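Local coordinates for type 3 secretion system translocon protein SctE (Shigella flexneri, PDB 3U0C) that forms, together with IpaC, the pore in the host membrane through which the type III secretion system passes effector proteins into the cytosol, at residues Gln137-Glu142 and Ser147-Lys152. Sequence-based numbering, arbitrary orientation.
Sequences QTRLSE and SPEKKK
R139 and E149 form the one charged link between 137-142 and 147-152, a long salt bridge of 3.4 Å from R139 NH2 to E149 OE1. A fully stretched arginine, CG anti to the backbone N (chi1 -179°), carries NH2 across, and its length runs nearly perpendicular to the glutamate. With the guanidinium and carboxylate planes also nearly perpendicular (89°), NH2 alone approaches the carboxylate, and the two groups do not form the coplanar, bidentate pair. The arginine is poorly ordered at the surface, consistent with a loose grip.

The L140–K150 packing is somewhat larger: L140 CD2 lies 4.0 Å from K150 CG, and the same methyl lies 4.0 Å from K150 O. The lysine chain bends at chi3 (75°), and NZ makes a weak hydrogen bond to E146 O in the connecting loop.

S147 OG, ahead of the turn into helix 150-197, accepts a weak capping bond from E149 N (3.5 Å).

The contact closes the hairpin turn between antiparallel helices 71-141 and 150-197, at one far end of the elongated coiled coil of the N-terminal domain. L143 in the connecting loop touches E149 and K150, while L153, S154 and E157 continue the packing of L140 along helix 150-197.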
ATOM      1  N   GLN A 137     -13.467  -7.777  40.577  1.00 42.22           N
ATOM      2  CA  GLN A 137     -12.440  -8.337  41.450  1.00 50.68           C
ATOM      3  C   GLN A 137     -12.439  -7.621  42.795  1.00 45.52           C
ATOM      4  O   GLN A 137     -12.403  -8.268  43.840  1.00 46.04           O
ATOM      5  CB  GLN A 137     -11.050  -8.324  40.793  1.00 40.29           C
ATOM      6  CG  GLN A 137     -10.822  -9.530  39.875  1.00 46.71           C
ATOM      7  CD  GLN A 137      -9.465  -9.545  39.152  1.00 45.81           C
ATOM      8  OE1 GLN A 137      -8.689  -8.586  39.212  1.00 49.05           O
ATOM      9  NE2 GLN A 137      -9.185 -10.647  38.452  1.00 42.49           N
ATOM     10  N   THR A 138     -12.506  -6.290  42.763  1.00 52.34           N
ATOM     11  CA  THR A 138     -12.648  -5.510  43.983  1.00 46.00           C
ATOM     12  C   THR A 138     -13.901  -5.932  44.745  1.00 50.74           C
ATOM     13  O   THR A 138     -13.866  -6.146  45.963  1.00 50.95           O
ATOM     14  CB  THR A 138     -12.783  -4.008  43.698  1.00 53.77           C
ATOM     15  OG1 THR A 138     -11.522  -3.461  43.285  1.00 48.02           O
ATOM     16  CG2 THR A 138     -13.257  -3.305  44.949  1.00 50.38           C
ATOM     17  N   ARG A 139     -15.016  -6.037  44.029  1.00141.42           N
ATOM     18  CA  ARG A 139     -16.285  -6.437  44.641  1.00148.02           C
ATOM     19  C   ARG A 139     -16.223  -7.829  45.274  1.00138.46           C
ATOM     20  O   ARG A 139     -16.845  -8.077  46.303  1.00140.93           O
ATOM     21  CB  ARG A 139     -17.407  -6.393  43.602  1.00 95.69           C
ATOM     22  CG  ARG A 139     -18.775  -6.769  44.149  1.00 95.69           C
ATOM     23  CD  ARG A 139     -19.901  -6.656  43.134  1.00 95.69           C
ATOM     24  NE  ARG A 139     -21.196  -7.005  43.712  1.00 95.69           N
ATOM     25  CZ  ARG A 139     -22.358  -6.811  43.107  1.00 95.69           C
ATOM     26  NH1 ARG A 139     -22.397  -6.271  41.896  1.00 95.69           N
ATOM     27  NH2 ARG A 139     -23.489  -7.158  43.710  1.00 95.69           N
ATOM     28  N   LEU A 140     -15.459  -8.730  44.669  1.00 45.62           N
ATOM     29  CA  LEU A 140     -15.324 -10.091  45.177  1.00 47.75           C
ATOM     30  C   LEU A 140     -14.438 -10.147  46.406  1.00 46.87           C
ATOM     31  O   LEU A 140     -14.629 -11.006  47.262  1.00 45.87           O
ATOM     32  CB  LEU A 140     -14.738 -11.026  44.120  1.00 45.75           C
ATOM     33  CG  LEU A 140     -15.636 -11.627  43.035  1.00 55.80           C
ATOM     34  CD1 LEU A 140     -14.764 -12.073  41.869  1.00 43.35           C
ATOM     35  CD2 LEU A 140     -16.480 -12.782  43.561  1.00 45.91           C
ATOM     36  N   SER A 141     -13.449  -9.263  46.484  1.00 49.43           N
ATOM     37  CA  SER A 141     -12.572  -9.261  47.644  1.00 50.91           C
ATOM     38  C   SER A 141     -13.364  -8.894  48.890  1.00 54.86           C
ATOM     39  O   SER A 141     -13.196  -9.500  49.947  1.00 47.88           O
ATOM     40  CB  SER A 141     -11.443  -8.257  47.473  1.00 49.26           C
ATOM     41  OG  SER A 141     -11.913  -6.948  47.712  1.00 50.21           O
ATOM     42  N   GLU A 142     -14.223  -7.889  48.753  1.00 44.71           N
ATOM     43  CA  GLU A 142     -14.928  -7.321  49.898  1.00 48.76           C
ATOM     44  C   GLU A 142     -16.132  -8.194  50.247  1.00 58.25           C
ATOM     45  O   GLU A 142     -16.894  -7.901  51.177  1.00 64.63           O
ATOM     46  CB  GLU A 142     -15.341  -5.880  49.606  1.00 47.97           C
ATOM     47  CG  GLU A 142     -14.155  -4.979  49.217  1.00 57.88           C
ATOM     48  CD  GLU A 142     -14.611  -3.638  48.681  1.00 62.80           C
ATOM     49  OE1 GLU A 142     -15.829  -3.511  48.386  1.00 67.38           O
ATOM     50  OE2 GLU A 142     -13.768  -2.714  48.561  1.00 64.28           O
ATOM     51  N   SER A 147     -20.183 -16.073  50.088  1.00 79.62           N
ATOM     52  CA  SER A 147     -21.467 -15.548  50.582  1.00 71.72           C
ATOM     53  C   SER A 147     -22.508 -16.039  49.567  1.00 68.86           C
ATOM     54  O   SER A 147     -22.175 -16.827  48.683  1.00 74.29           O
ATOM     55  CB  SER A 147     -21.469 -14.006  50.657  1.00 67.55           C
ATOM     56  OG  SER A 147     -21.543 -13.400  49.361  1.00 58.88           O
ATOM     57  N   PRO A 148     -23.777 -15.605  49.686  1.00 63.83           N
ATOM     58  CA  PRO A 148     -24.708 -16.184  48.705  1.00 62.81           C
ATOM     59  C   PRO A 148     -24.424 -15.797  47.243  1.00 56.56           C
ATOM     60  O   PRO A 148     -24.815 -16.556  46.343  1.00 53.37           O
ATOM     61  CB  PRO A 148     -26.091 -15.667  49.162  1.00 61.73           C
ATOM     62  CG  PRO A 148     -25.799 -14.553  50.154  1.00 64.99           C
ATOM     63  CD  PRO A 148     -24.485 -14.927  50.789  1.00 66.21           C
ATOM     64  N   GLU A 149     -23.754 -14.667  47.012  1.00 66.60           N
ATOM     65  CA  GLU A 149     -23.528 -14.174  45.645  1.00 66.69           C
ATOM     66  C   GLU A 149     -22.115 -14.384  45.083  1.00 65.67           C
ATOM     67  O   GLU A 149     -21.858 -14.089  43.903  1.00 61.60           O
ATOM     68  CB  GLU A 149     -23.933 -12.696  45.515  1.00 63.49           C
ATOM     69  CG  GLU A 149     -23.135 -11.730  46.373  1.00 92.33           C
ATOM     70  CD  GLU A 149     -23.686 -10.310  46.271  1.00 97.42           C
ATOM     71  OE1 GLU A 149     -24.435 -10.043  45.298  1.00 99.68           O
ATOM     72  OE2 GLU A 149     -23.392  -9.464  47.158  1.00 95.62           O
ATOM     73  N   LYS A 150     -21.205 -14.881  45.916  1.00 56.36           N
ATOM     74  CA  LYS A 150     -19.826 -15.092  45.483  1.00 51.81           C
ATOM     75  C   LYS A 150     -19.796 -16.024  44.296  1.00 51.45           C
ATOM     76  O   LYS A 150     -19.115 -15.745  43.327  1.00 50.56           O
ATOM     77  CB  LYS A 150     -18.971 -15.675  46.609  1.00 52.27           C
ATOM     78  CG  LYS A 150     -17.503 -15.310  46.534  1.00 50.20           C
ATOM     79  CD  LYS A 150     -16.666 -16.185  47.464  1.00 71.89           C
ATOM     80  CE  LYS A 150     -16.502 -17.595  46.884  1.00 72.39           C
ATOM     81  NZ  LYS A 150     -15.994 -18.579  47.893  1.00 69.89           N
ATOM     82  N   LYS A 151     -20.543 -17.124  44.367  1.00 57.24           N
ATOM     83  CA  LYS A 151     -20.506 -18.143  43.309  1.00 58.46           C
ATOM     84  C   LYS A 151     -20.774 -17.548  41.922  1.00 55.48           C
ATOM     85  O   LYS A 151     -20.098 -17.872  40.937  1.00 64.14           O
ATOM     86  CB  LYS A 151     -21.490 -19.273  43.630  1.00 64.59           C
ATOM     87  CG  LYS A 151     -21.556 -20.384  42.581  1.00 68.07           C
ATOM     88  CD  LYS A 151     -22.271 -21.632  43.123  1.00 71.84           C
ATOM     89  CE  LYS A 151     -23.094 -22.325  42.044  1.00 73.09           C
ATOM     90  NZ  LYS A 151     -22.740 -23.778  41.890  1.00 72.81           N
ATOM     91  N   LYS A 152     -21.743 -16.644  41.854  1.00 47.68           N
ATOM     92  CA  LYS A 152     -22.175 -16.065  40.590  1.00 45.91           C
ATOM     93  C   LYS A 152     -21.162 -15.067  40.033  1.00 53.15           C
ATOM     94  O   LYS A 152     -20.785 -15.168  38.866  1.00 43.86           O
ATOM     95  CB  LYS A 152     -23.548 -15.413  40.760  1.00 47.25           C
ATOM     96  CG  LYS A 152     -24.135 -14.835  39.492  1.00 65.20           C
ATOM     97  CD  LYS A 152     -25.530 -14.250  39.757  1.00 68.18           C
ATOM     98  CE  LYS A 152     -26.130 -13.640  38.490  1.00 73.89           C
ATOM     99  NZ  LYS A 152     -27.500 -13.061  38.734  1.00 78.48           N
TER